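Local coordinates for periplasmic binding protein (Mycobacterium smegmatis, PDB 4MDY) that probably captures an iron-containing solute outside the cell membrane and delivers it to an ABC transporter for uptake, at residues V223-D228 / Q251-R256; L230-E235 / N260-K265. One frame throughout, in Å; residues are numbered along the deposited sequence. Where two conformers were deposited one is given.

Overall arrangement
Both contacts lie in the half of the chain built around the parallel sheet ordered 207-208, 176-181, 229-233, 260-262, with their centres about 15 Å apart. Interaction 2 pairs strands 229-233 and 260-262, the second of these an outermost strand; interaction 1 joins the ends of the helices that precede them, 220-224 and 253-256. Along the chain the segments alternate: 223-228, 230-235, 251-256, 260-265. Two successive helix-to-strand passages are therefore laid side by side. T255 to N260 is a probable hydrogen bond between the contacts, and L224 packs on W232 and A254 on L230. These contacts tie the helix ends of interaction 1 to the strand pair of interaction 2 within one lobe of the solute-binding protein.

Interaction 1 (V223-D228 / Q251-R256)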
# COMPACT_ATOMS: atom_id res chain seq x y z
N VAL A 223 -3.42 25.83 2.95
CA VAL A 223 -3.14 24.55 3.59
C VAL A 223 -1.68 24.12 3.50
O VAL A 223 -1.09 23.70 4.51
CB VAL A 223 -4.03 23.44 3.01
CG1 VAL A 223 -3.74 22.11 3.69
CG2 VAL A 223 -5.50 23.81 3.17
N LEU A 224 -1.12 24.20 2.30
CA LEU A 224 0.22 23.67 2.03
C LEU A 224 1.34 24.51 2.64
O LEU A 224 2.38 23.98 3.00
CB LEU A 224 0.47 23.47 0.52
CG LEU A 224 0.00 22.13 -0.07
CD1 LEU A 224 -1.47 21.89 0.18
CD2 LEU A 224 0.31 22.03 -1.55
N ASP A 225 1.12 25.82 2.78
CA ASP A 225 2.15 26.66 3.40
C ASP A 225 2.24 26.43 4.91
O ASP A 225 3.13 26.97 5.56
CB ASP A 225 1.93 28.15 3.08
CG ASP A 225 2.28 28.50 1.63
OD1 ASP A 225 3.10 27.78 1.00
OD2 ASP A 225 1.75 29.50 1.12
N GLY A 226 1.34 25.61 5.46
CA GLY A 226 1.43 25.19 6.86
C GLY A 226 2.42 24.06 7.13
O GLY A 226 2.67 23.73 8.30
N ALA A 227 2.99 23.47 6.08
CA ALA A 227 3.88 22.32 6.21
C ALA A 227 5.35 22.69 6.03
O ALA A 227 5.68 23.65 5.31
CB ALA A 227 3.50 21.23 5.21
N ASP A 228 6.22 21.93 6.69
CA ASP A 228 7.67 22.06 6.56
C ASP A 228 8.22 21.26 5.37
O ASP A 228 9.27 21.59 4.83
CB ASP A 228 8.35 21.60 7.85
CG ASP A 228 7.98 22.48 9.03
OD1 ASP A 228 8.09 23.72 8.90
OD2 ASP A 228 7.56 21.93 10.07
N GLN A 251 4.39 29.14 -6.45
CA GLN A 251 4.52 30.16 -5.41
C GLN A 251 4.38 29.63 -3.99
O GLN A 251 4.40 30.41 -3.03
CB GLN A 251 3.52 31.28 -5.64
CG GLN A 251 3.84 32.08 -6.89
CD GLN A 251 3.04 33.36 -6.97
OE1 GLN A 251 1.82 33.36 -6.80
NE2 GLN A 251 3.74 34.47 -7.22
N LEU A 252 4.24 28.33 -3.83
CA LEU A 252 4.24 27.74 -2.51
C LEU A 252 5.56 28.03 -1.81
O LEU A 252 6.61 28.06 -2.44
CB LEU A 252 4.02 26.23 -2.59
CG LEU A 252 2.62 25.79 -3.02
CD1 LEU A 252 2.60 24.29 -3.26
CD2 LEU A 252 1.58 26.20 -1.98
N ALA A 253 5.50 28.25 -0.50
CA ALA A 253 6.70 28.39 0.31
C ALA A 253 7.61 27.17 0.13
O ALA A 253 8.82 27.31 0.05
CB ALA A 253 6.34 28.58 1.78
N ALA A 254 7.01 25.98 0.05
CA ALA A 254 7.77 24.76 -0.18
C ALA A 254 8.55 24.80 -1.49
O ALA A 254 9.68 24.30 -1.55
CB ALA A 254 6.86 23.55 -0.15
N THR A 255 7.96 25.37 -2.53
CA THR A 255 8.65 25.47 -3.82
C THR A 255 9.78 26.49 -3.73
O THR A 255 10.88 26.23 -4.19
CB THR A 255 7.67 25.79 -4.97
OG1 THR A 255 6.63 24.81 -4.99
CG2 THR A 255 8.39 25.80 -6.32
N ARG A 256 9.50 27.63 -3.10
CA ARG A 256 10.49 28.70 -2.94
C ARG A 256 11.68 28.24 -2.12
O ARG A 256 12.83 28.57 -2.44
CB ARG A 256 9.86 29.91 -2.25
CG ARG A 256 8.90 30.70 -3.12
CD ARG A 256 8.62 32.07 -2.50
NE ARG A 256 9.86 32.76 -2.15
CZ ARG A 256 10.35 33.81 -2.81
NH1 ARG A 256 11.48 34.37 -2.42
NH2 ARG A 256 9.70 34.31 -3.85
O HOH W 1 4.34 25.40 1.10
O HOH W 2 2.01 30.24 -1.53
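The carboxylate of D225 meets the first turn of helix 253-256, and the one direct hydrogen bond of the contact runs from A253 N to D225 OD1, 2.9 Å long with an N-H...O angle of 158°. The donor comes to the syn side of OD1 but sits 33° out of the carboxylate plane, so the bond is fairly straight at the hydrogen yet tilted at the acceptor. Beside this bond A253 CB makes a van der Waals approach to D225 OD1 at 3.4 Å. With chi1 at -73°, CG of D225 stands beside its own backbone N, and from there OD1 reaches across to the helix start.

Water extends this polar link in two places. One molecule donates to D225 OD1 at 2.7 Å and accepts from A254 N at 2.9 Å, with a weak third bond to L224 O. OD1 thus serves two successive backbone amides, A253 directly and A254 through water. A second molecule bridges the other oxygen: it donates to D225 OD2 at 2.8 Å and to Q251 O at 2.8 Å. Each carboxylate oxygen therefore has its own link to the 251-256 segment.

The apolar part is made by two leucines, whose side chains cross obliquely, L224 CD2 touching L252 CD1 at 3.6 Å. The other methyl of L252, CD2, lies against L224 CB and also approaches D225 OD1. Both leucines are buried, and L224 continues onto L230 and W232 of strand 229-233.

L252 is the N-cap residue, and the bond from A253 N, the first residue of the helix, puts the D225 carboxylate at the helix N-terminus. D225 itself lies within the type I beta turn from L224 to A227. The first-turn amides, A253 N directly and A254 N through water, would be expected to favour a negative group and probably stabilise the charged form of D225.

Interaction 2 (L230-E235 / N260-K265); sequences LIWTTE and NIFTTK
Strands 230-233 and 260-262 run parallel, their axes 4.8 Å apart and inclined at 20°, with L230, I231 and W232 bridged to N260, I261 and F262. I261 N to L230 O (2.8 Å), W232 N to I261 O and T263 N to W232 O form the ladder.

On the face carrying W232, its indole NE1 donates to N260 OD1 at 2.9 Å. The oxygen lies near the ring plane, whereas the donor stands 61° out of the amide plane; N260 ND2 turns to T255. F262 CE1 lies over one face of the indole, 3.6 Å from W232 CD1; the near-parallel planes are so far offset that little of one ring covers the other. On the reverse face I231 meets I261 CD1 with its CG1 methylene and T263 CG2 with its CG2 methyl, the latter side chains crossing at about a right angle.

Further along, T234 and T263 exchange bonds: T263 OG1 donates to T234 O at 2.7 Å, and T234 OG1 to T263 O at 2.8 Å, both on lone pairs in the carbonyl plane. Each OG1 sits between its own backbone N and carbonyl carbon (chi1 48° in T234), turned to the opposing backbone. Parallel neighbours joined through intervening helices, with helix 279-294 covering the I231 face and helix 237-244 the W232 face, are typical of a three-layer alpha/beta/alpha domain.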
# COMPACT_ATOMS: atom_id res chain seq x y z
N LEU A 230 6.64 18.85 1.85
CA LEU A 230 5.57 18.24 1.06
C LEU A 230 6.15 17.07 0.30
O LEU A 230 7.17 17.19 -0.38
CB LEU A 230 4.98 19.24 0.06
CG LEU A 230 4.51 20.58 0.60
CD1 LEU A 230 3.96 21.42 -0.55
CD2 LEU A 230 3.46 20.41 1.68
N ILE A 231 5.49 15.92 0.43
CA ILE A 231 5.90 14.71 -0.25
C ILE A 231 4.87 14.46 -1.34
O ILE A 231 3.75 14.07 -1.06
CB ILE A 231 5.96 13.51 0.73
CG1 ILE A 231 6.86 13.86 1.92
CG2 ILE A 231 6.47 12.27 0.03
CD1 ILE A 231 6.71 12.93 3.10
N TRP A 232 5.26 14.72 -2.58
CA TRP A 232 4.37 14.50 -3.72
C TRP A 232 4.70 13.14 -4.31
O TRP A 232 5.85 12.88 -4.68
CB TRP A 232 4.59 15.56 -4.79
CG TRP A 232 4.44 16.97 -4.33
CD1 TRP A 232 5.39 17.74 -3.70
CD2 TRP A 232 3.30 17.81 -4.50
NE1 TRP A 232 4.90 19.00 -3.46
CE2 TRP A 232 3.62 19.07 -3.94
CE3 TRP A 232 2.03 17.63 -5.07
CZ2 TRP A 232 2.72 20.14 -3.94
CZ3 TRP A 232 1.14 18.69 -5.08
CH2 TRP A 232 1.49 19.93 -4.51
N THR A 233 3.70 12.27 -4.43
CA THR A 233 3.94 10.91 -4.89
C THR A 233 3.90 10.84 -6.42
O THR A 233 3.09 10.14 -7.03
CB THR A 233 2.97 9.90 -4.25
OG1 THR A 233 1.62 10.27 -4.53
CG2 THR A 233 3.20 9.87 -2.72
N THR A 234 4.81 11.61 -7.02
CA THR A 234 5.01 11.60 -8.46
C THR A 234 5.55 10.25 -8.92
O THR A 234 6.25 9.57 -8.17
CB THR A 234 6.01 12.71 -8.89
OG1 THR A 234 7.17 12.67 -8.04
CG2 THR A 234 5.36 14.07 -8.79
N GLU A 235 5.22 9.88 -10.16
CA GLU A 235 5.67 8.63 -10.77
C GLU A 235 6.53 8.89 -12.01
O GLU A 235 6.95 7.95 -12.67
CB GLU A 235 4.46 7.77 -11.15
CG GLU A 235 3.57 7.42 -9.96
CD GLU A 235 2.36 6.60 -10.35
OE1 GLU A 235 2.43 5.86 -11.36
OE2 GLU A 235 1.33 6.69 -9.65
N ASN A 260 9.95 20.62 -1.35
CA ASN A 260 9.20 19.59 -2.05
C ASN A 260 10.05 18.35 -2.21
O ASN A 260 11.23 18.45 -2.58
CB ASN A 260 8.77 20.05 -3.44
CG ASN A 260 7.72 21.14 -3.41
OD1 ASN A 260 6.75 21.08 -2.65
ND2 ASN A 260 7.88 22.13 -4.27
N ILE A 261 9.46 17.20 -1.93
CA ILE A 261 10.00 15.93 -2.33
C ILE A 261 9.12 15.37 -3.45
O ILE A 261 7.92 15.17 -3.26
CB ILE A 261 10.06 14.93 -1.16
CG1 ILE A 261 10.99 15.46 -0.07
CG2 ILE A 261 10.53 13.57 -1.64
CD1 ILE A 261 10.92 14.72 1.25
N PHE A 262 9.72 15.14 -4.61
CA PHE A 262 9.03 14.49 -5.71
C PHE A 262 9.59 13.07 -5.80
O PHE A 262 10.74 12.86 -6.18
CB PHE A 262 9.22 15.26 -7.02
CG PHE A 262 8.74 16.69 -6.97
CD1 PHE A 262 7.38 16.97 -6.97
CD2 PHE A 262 9.63 17.74 -6.89
CE1 PHE A 262 6.92 18.29 -6.92
CE2 PHE A 262 9.19 19.05 -6.84
CZ PHE A 262 7.83 19.32 -6.86
N THR A 263 8.76 12.10 -5.42
CA THR A 263 9.20 10.72 -5.34
C THR A 263 9.55 10.17 -6.71
O THR A 263 9.01 10.60 -7.73
CB THR A 263 8.12 9.81 -4.73
OG1 THR A 263 6.95 9.84 -5.55
CG2 THR A 263 7.79 10.24 -3.30
N THR A 264 10.46 9.20 -6.72
CA THR A 264 10.64 8.34 -7.87
C THR A 264 9.41 7.45 -8.01
O THR A 264 8.62 7.29 -7.06
CB THR A 264 11.86 7.42 -7.72
OG1 THR A 264 11.71 6.60 -6.55
CG2 THR A 264 13.15 8.24 -7.62
N LYS A 265 9.23 6.86 -9.18
CA LYS A 265 8.15 5.90 -9.37
C LYS A 265 8.17 4.78 -8.32
O LYS A 265 7.12 4.39 -7.79
CB LYS A 265 8.21 5.28 -10.76
CG LYS A 265 7.02 4.39 -11.07
CD LYS A 265 7.27 3.53 -12.28
CE LYS A 265 6.00 2.89 -12.78
NZ LYS A 265 6.32 2.01 -13.93